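Side-chain contacts in hypothetical protein (Parabacteroides merdae, PDB 4OO3), which is of unknown function but is probably an NAD(P)-dependent oxidoreductase with a Rossmann-fold domain and a putative oxidoreductase C-terminal domain: residues Ala136-Gln140 with Lys141-Leu145; Ala268-Asp271 with Phe272-Lys275. All blocks are in the same frame, centred on the assembly; numbering follows the deposited sequence.

In the fold
Both contacts are local turns of the chain. Contact 1 ends helix 125-140 of the Rossmann domain and leads into strand 145-147, an outermost strand of the parallel sheet. Contact 2 lies in the loop between helix 257-264 and strand 282-294, in the C-terminal domain. They share no element; the centres of contact 1 and contact 2 are about 39 Å apart. Backbone N-H to carbonyl bonds organise both. Contact 1 is a Schellman helix end with aliphatic packing, in which A138 and L145 are buried. Contact 2 is a 3-10 turn with a bound water, a proline and aromatic side chains; Y269 and L273 are its buried members. The lysines of both are exposed.

Contact 1 of 2, residues Ala136-Gln140 with Lys141-Leu145; sequences AIAKQ and KNIML
I137 and A138 offer their carbonyls to the residues that follow helix 125-140, and the backbone closes there as a Schellman motif. N142, with positive phi, is its C-prime residue. The 6-to-1 bond runs from I143 N to A138 O (2.9 Å) and is nearly straight, at 163°. N142 N reaches K139 O at 3.2 Å, from above the carbonyl plane. K141 N still makes a helical bond to I137 O (2.9 Å) and adds a weak one to A138 O.

The K141 side chain runs out beside that of I137, both pointing the same way. Its CG sits anti to the carbonyl carbon (chi1 -64°), and CB and CG both pass close to I137 O. Further out, K141 CD lies 3.9 Å from I137 CG2. Inside the turn, I143 CG1 comes within 3.7 Å of A138 CA. It stands between the backbone N and the carbonyl carbon (chi1 56°). The A138 methyl also meets the backbone: A138 CB is 3.4 Å from I143 O. L145 CB approaches the same methyl, 4.5 Å from A138 CB. I143 and I137 continue onto L109 of helix 98-110.

The carbonyls of I137, A138 and K139 thus find donors in the turn itself. A138 is buried, and aliphatic contacts join the helix end to the start of strand 145-147.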
ATOM      1  N   ALA A 136       0.995  20.903   3.540  1.00 32.83           N
ATOM      2  CA  ALA A 136       1.153  22.359   3.466  1.00 34.05           C
ATOM      3  C   ALA A 136       2.568  22.775   3.876  1.00 34.42           C
ATOM      4  O   ALA A 136       3.187  23.623   3.230  1.00 35.33           O
ATOM      5  CB  ALA A 136       0.121  23.054   4.338  1.00 34.39           C
ATOM      6  N   ILE A 137       3.083  22.170   4.942  1.00 34.73           N
ATOM      7  CA  ILE A 137       4.447  22.450   5.393  1.00 33.92           C
ATOM      8  C   ILE A 137       5.467  21.997   4.352  1.00 33.38           C
ATOM      9  O   ILE A 137       6.418  22.719   4.055  1.00 33.28           O
ATOM     10  CB  ILE A 137       4.748  21.781   6.745  1.00 35.07           C
ATOM     11  CG1 ILE A 137       3.896  22.414   7.851  1.00 36.43           C
ATOM     12  CG2 ILE A 137       6.227  21.907   7.099  1.00 34.39           C
ATOM     13  CD1 ILE A 137       3.699  21.496   9.042  1.00 37.73           C
ATOM     14  N   ALA A 138       5.272  20.807   3.794  1.00 31.86           N
ATOM     15  CA  ALA A 138       6.160  20.313   2.752  1.00 31.34           C
ATOM     16  C   ALA A 138       6.247  21.299   1.579  1.00 33.78           C
ATOM     17  O   ALA A 138       7.339  21.633   1.116  1.00 34.86           O
ATOM     18  CB  ALA A 138       5.697  18.953   2.269  1.00 29.72           C
ATOM     19  N   LYS A 139       5.087  21.763   1.121  1.00 36.21           N
ATOM     20  CA  LYS A 139       4.976  22.749   0.039  1.00 40.28           C
ATOM     21  C   LYS A 139       5.668  24.069   0.396  1.00 42.15           C
ATOM     22  O   LYS A 139       6.467  24.584  -0.378  1.00 41.08           O
ATOM     23  CB  LYS A 139       3.494  22.997  -0.257  1.00 43.78           C
ATOM     24  CG  LYS A 139       3.165  24.065  -1.294  1.00 49.45           C
ATOM     25  CD  LYS A 139       3.212  23.539  -2.724  1.00 56.23           C
ATOM     26  CE  LYS A 139       1.935  23.878  -3.490  1.00 60.67           C
ATOM     27  NZ  LYS A 139       1.576  25.323  -3.436  1.00 63.71           N
ATOM     28  N   GLN A 140       5.330  24.609   1.564  1.00 45.69           N
ATOM     29  CA  GLN A 140       5.933  25.846   2.087  1.00 47.87           C
ATOM     30  C   GLN A 140       7.470  25.760   2.156  1.00 46.91           C
ATOM     31  O   GLN A 140       8.161  26.750   1.912  1.00 46.73           O
ATOM     32  CB  GLN A 140       5.309  26.179   3.464  1.00 51.85           C
ATOM     33  CG  GLN A 140       6.225  26.772   4.531  1.00 58.41           C
ATOM     34  CD  GLN A 140       6.540  28.244   4.321  1.00 67.33           C
ATOM     35  OE1 GLN A 140       5.897  28.929   3.526  1.00 76.78           O
ATOM     36  NE2 GLN A 140       7.534  28.738   5.048  1.00 71.74           N
ATOM     37  N   LYS A 141       7.999  24.577   2.470  1.00 42.47           N
ATOM     38  CA  LYS A 141       9.447  24.389   2.623  1.00 41.99           C
ATOM     39  C   LYS A 141      10.141  23.736   1.442  1.00 42.54           C
ATOM     40  O   LYS A 141      11.326  23.445   1.525  1.00 44.87           O
ATOM     41  CB  LYS A 141       9.731  23.557   3.867  1.00 40.44           C
ATOM     42  CG  LYS A 141       9.294  24.243   5.137  1.00 40.80           C
ATOM     43  CD  LYS A 141       9.737  23.465   6.351  1.00 41.29           C
ATOM     44  CE  LYS A 141       9.679  24.343   7.584  1.00 44.59           C
ATOM     45  NZ  LYS A 141      10.892  25.195   7.743  1.00 43.96           N
ATOM     46  N   ASN A 142       9.422  23.509   0.348  1.00 43.20           N
ATOM     47  CA  ASN A 142       9.984  22.820  -0.815  1.00 45.59           C
ATOM     48  C   ASN A 142      10.682  21.512  -0.456  1.00 43.45           C
ATOM     49  O   ASN A 142      11.795  21.243  -0.907  1.00 44.06           O
ATOM     50  CB  ASN A 142      10.931  23.740  -1.588  1.00 52.01           C
ATOM     51  CG  ASN A 142      10.188  24.825  -2.337  1.00 62.30           C
ATOM     52  OD1 ASN A 142      10.384  26.015  -2.091  1.00 71.48           O
ATOM     53  ND2 ASN A 142       9.308  24.415  -3.248  1.00 64.60           N
ATOM     54  N   ILE A 143      10.013  20.706   0.366  1.00 39.11           N
ATOM     55  CA  ILE A 143      10.451  19.345   0.653  1.00 35.89           C
ATOM     56  C   ILE A 143       9.328  18.386   0.268  1.00 34.87           C
ATOM     57  O   ILE A 143       8.203  18.805  -0.013  1.00 35.87           O
ATOM     58  CB  ILE A 143      10.894  19.158   2.130  1.00 36.43           C
ATOM     59  CG1 ILE A 143       9.796  19.571   3.116  1.00 35.37           C
ATOM     60  CG2 ILE A 143      12.164  19.958   2.405  1.00 37.40           C
ATOM     61  CD1 ILE A 143      10.160  19.342   4.567  1.00 34.46           C
HETATM   62  N   MSE A 144       9.644  17.104   0.236  1.00 33.77           N
HETATM   63  CA  MSE A 144       8.711  16.109  -0.234  1.00 32.13           C
HETATM   64  C   MSE A 144       8.216  15.254   0.889  1.00 29.65           C
HETATM   65  O   MSE A 144       8.973  14.887   1.781  1.00 28.32           O
HETATM   66  CB  MSE A 144       9.399  15.209  -1.240  1.00 35.23           C
HETATM   67  CG  MSE A 144       9.125  15.696  -2.655  1.00 40.97           C
HETATM   68 SE   MSE A 144      10.196  14.599  -3.881  0.75 42.82          SE
HETATM   69  CE  MSE A 144       9.445  12.884  -3.321  1.00 41.68           C
ATOM     70  N   LEU A 145       6.924  14.949   0.836  1.00 28.12           N
ATOM     71  CA  LEU A 145       6.303  13.913   1.654  1.00 27.26           C
ATOM     72  C   LEU A 145       5.727  12.892   0.680  1.00 26.85           C
ATOM     73  O   LEU A 145       4.986  13.258  -0.225  1.00 26.51           O
ATOM     74  CB  LEU A 145       5.184  14.513   2.530  1.00 26.02           C
ATOM     75  CG  LEU A 145       4.287  13.543   3.312  1.00 25.88           C
ATOM     76  CD1 LEU A 145       5.099  12.616   4.211  1.00 25.18           C
ATOM     77  CD2 LEU A 145       3.277  14.316   4.138  1.00 26.08           C
TER

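Contact 2 of 2, residues Ala268-Asp271 with Phe272-Lys275; sequences AYPD and FLKK
P270 and D271 accept the backbone bonds that close a short 3-10 turn, in the loop between helix 257-264 and strand 282-294. L273 N donates to P270 O at 3.2 Å, reaching it from above the carbonyl plane with an N-H...O angle of 158°. A water ties the same turn together: it donates to D271 O (3.1 Å) and accepts from K275 N (2.8 Å). D271 O thus takes a weak bond from K274 N and one from the water. K274 reaches back toward Y269, its NZ 3.8 Å from Y269 O. The K275 ammonium forms a salt bridge to D208.

Several side chains pack on the proline. L273 lies alongside it, with CD1 4.0 Å from P270 CD. F260 of helix 257-264 and V204 also touch P270, while F272 reaches Q211 of helix 209-212. Y269 follows a cis peptide bond, and its ring takes the A268 methyl over one face, 3.5 Å above the plane. Its hydroxyl is hydrogen-bonded to D280 O, and its ring meets F260 edge-to-face. In F272, a chi1 of 64° tucks the ring back over its own backbone. This brings F272 CE2 within 3.4 Å of P270 CB.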
ATOM      1  N   ALA A 268      -0.628 -14.048  26.072  1.00 61.78           N
ATOM      2  CA  ALA A 268      -1.936 -13.402  25.926  1.00 61.28           C
ATOM      3  C   ALA A 268      -2.471 -12.905  27.276  1.00 63.30           C
ATOM      4  O   ALA A 268      -2.687 -13.729  28.166  1.00 64.76           O
ATOM      5  CB  ALA A 268      -2.923 -14.384  25.313  1.00 63.11           C
ATOM      6  N   TYR A 269      -2.717 -11.600  27.463  1.00 59.76           N
ATOM      7  CA  TYR A 269      -2.568 -10.536  26.465  1.00 56.64           C
ATOM      8  C   TYR A 269      -1.865  -9.339  27.104  1.00 57.28           C
ATOM      9  O   TYR A 269      -1.922  -9.175  28.317  1.00 59.40           O
ATOM     10  CB  TYR A 269      -3.945 -10.073  25.975  1.00 53.49           C
ATOM     11  CG  TYR A 269      -4.755 -11.129  25.265  1.00 50.99           C
ATOM     12  CD1 TYR A 269      -4.505 -11.443  23.937  1.00 50.54           C
ATOM     13  CD2 TYR A 269      -5.782 -11.803  25.914  1.00 51.84           C
ATOM     14  CE1 TYR A 269      -5.246 -12.405  23.273  1.00 51.68           C
ATOM     15  CE2 TYR A 269      -6.531 -12.770  25.260  1.00 52.87           C
ATOM     16  CZ  TYR A 269      -6.260 -13.070  23.938  1.00 52.36           C
ATOM     17  OH  TYR A 269      -6.990 -14.030  23.270  1.00 51.35           O
ATOM     18  N   PRO A 270      -1.207  -8.489  26.294  1.00 59.78           N
ATOM     19  CA  PRO A 270      -0.695  -7.234  26.834  1.00 60.49           C
ATOM     20  C   PRO A 270      -1.790  -6.374  27.436  1.00 60.54           C
ATOM     21  O   PRO A 270      -2.957  -6.498  27.070  1.00 61.60           O
ATOM     22  CB  PRO A 270      -0.103  -6.537  25.609  1.00 60.47           C
ATOM     23  CG  PRO A 270       0.319  -7.653  24.729  1.00 61.23           C
ATOM     24  CD  PRO A 270      -0.697  -8.741  24.937  1.00 61.67           C
ATOM     25  N   ASP A 271      -1.390  -5.501  28.347  1.00 61.87           N
ATOM     26  CA  ASP A 271      -2.312  -4.699  29.127  1.00 61.80           C
ATOM     27  C   ASP A 271      -3.171  -3.775  28.264  1.00 60.07           C
ATOM     28  O   ASP A 271      -4.372  -3.623  28.503  1.00 62.06           O
ATOM     29  CB  ASP A 271      -1.512  -3.865  30.119  1.00 65.24           C
ATOM     30  CG  ASP A 271      -2.363  -3.312  31.215  1.00 63.48           C
ATOM     31  OD1 ASP A 271      -3.008  -4.114  31.925  1.00 63.06           O
ATOM     32  OD2 ASP A 271      -2.375  -2.074  31.371  1.00 61.33           O
ATOM     33  N   PHE A 272      -2.542  -3.172  27.261  1.00 55.15           N
ATOM     34  CA  PHE A 272      -3.199  -2.202  26.387  1.00 54.67           C
ATOM     35  C   PHE A 272      -4.189  -2.809  25.383  1.00 52.75           C
ATOM     36  O   PHE A 272      -4.846  -2.070  24.653  1.00 50.12           O
ATOM     37  CB  PHE A 272      -2.148  -1.372  25.635  1.00 54.91           C
ATOM     38  CG  PHE A 272      -1.293  -2.175  24.692  1.00 55.19           C
ATOM     39  CD1 PHE A 272      -1.681  -2.361  23.371  1.00 51.15           C
ATOM     40  CD2 PHE A 272      -0.094  -2.735  25.123  1.00 53.71           C
ATOM     41  CE1 PHE A 272      -0.899  -3.101  22.502  1.00 50.37           C
ATOM     42  CE2 PHE A 272       0.693  -3.475  24.255  1.00 53.38           C
ATOM     43  CZ  PHE A 272       0.290  -3.658  22.943  1.00 49.74           C
ATOM     44  N   LEU A 273      -4.283  -4.137  25.338  1.00 50.92           N
ATOM     45  CA  LEU A 273      -5.221  -4.831  24.451  1.00 49.13           C
ATOM     46  C   LEU A 273      -6.483  -5.317  25.165  1.00 47.83           C
ATOM     47  O   LEU A 273      -7.425  -5.752  24.512  1.00 43.97           O
ATOM     48  CB  LEU A 273      -4.532  -6.024  23.779  1.00 49.37           C
ATOM     49  CG  LEU A 273      -3.594  -5.717  22.610  1.00 48.98           C
ATOM     50  CD1 LEU A 273      -2.937  -6.999  22.125  1.00 49.10           C
ATOM     51  CD2 LEU A 273      -4.328  -5.035  21.463  1.00 47.30           C
ATOM     52  N   LYS A 274      -6.501  -5.227  26.493  1.00 51.19           N
ATOM     53  CA  LYS A 274      -7.593  -5.781  27.297  1.00 56.25           C
ATOM     54  C   LYS A 274      -8.945  -5.127  27.030  1.00 53.22           C
ATOM     55  O   LYS A 274      -9.983  -5.745  27.260  1.00 54.00           O
ATOM     56  CB  LYS A 274      -7.261  -5.723  28.797  1.00 62.46           C
ATOM     57  CG  LYS A 274      -6.345  -6.854  29.258  1.00 68.77           C
ATOM     58  CD  LYS A 274      -6.795  -7.457  30.581  1.00 81.30           C
ATOM     59  CE  LYS A 274      -6.386  -8.919  30.709  1.00 88.28           C
ATOM     60  NZ  LYS A 274      -4.912  -9.118  30.621  1.00 88.39           N
ATOM     61  N   LYS A 275      -8.933  -3.887  26.549  1.00 50.09           N
ATOM     62  CA  LYS A 275     -10.161  -3.238  26.072  1.00 50.82           C
ATOM     63  C   LYS A 275     -10.855  -4.025  24.947  1.00 50.08           C
ATOM     64  O   LYS A 275     -12.070  -3.941  24.798  1.00 49.35           O
ATOM     65  CB  LYS A 275      -9.869  -1.813  25.593  1.00 50.79           C
ATOM     66  CG  LYS A 275      -8.903  -1.719  24.415  1.00 49.40           C
ATOM     67  CD  LYS A 275      -8.560  -0.274  24.099  1.00 48.72           C
ATOM     68  CE  LYS A 275      -7.328  -0.176  23.217  1.00 50.86           C
ATOM     69  NZ  LYS A 275      -7.411  -1.003  21.975  1.00 51.87           N
TER
HETATM   70  O   HOH W   1      -6.748  -2.233  27.160  1.00 51.51           O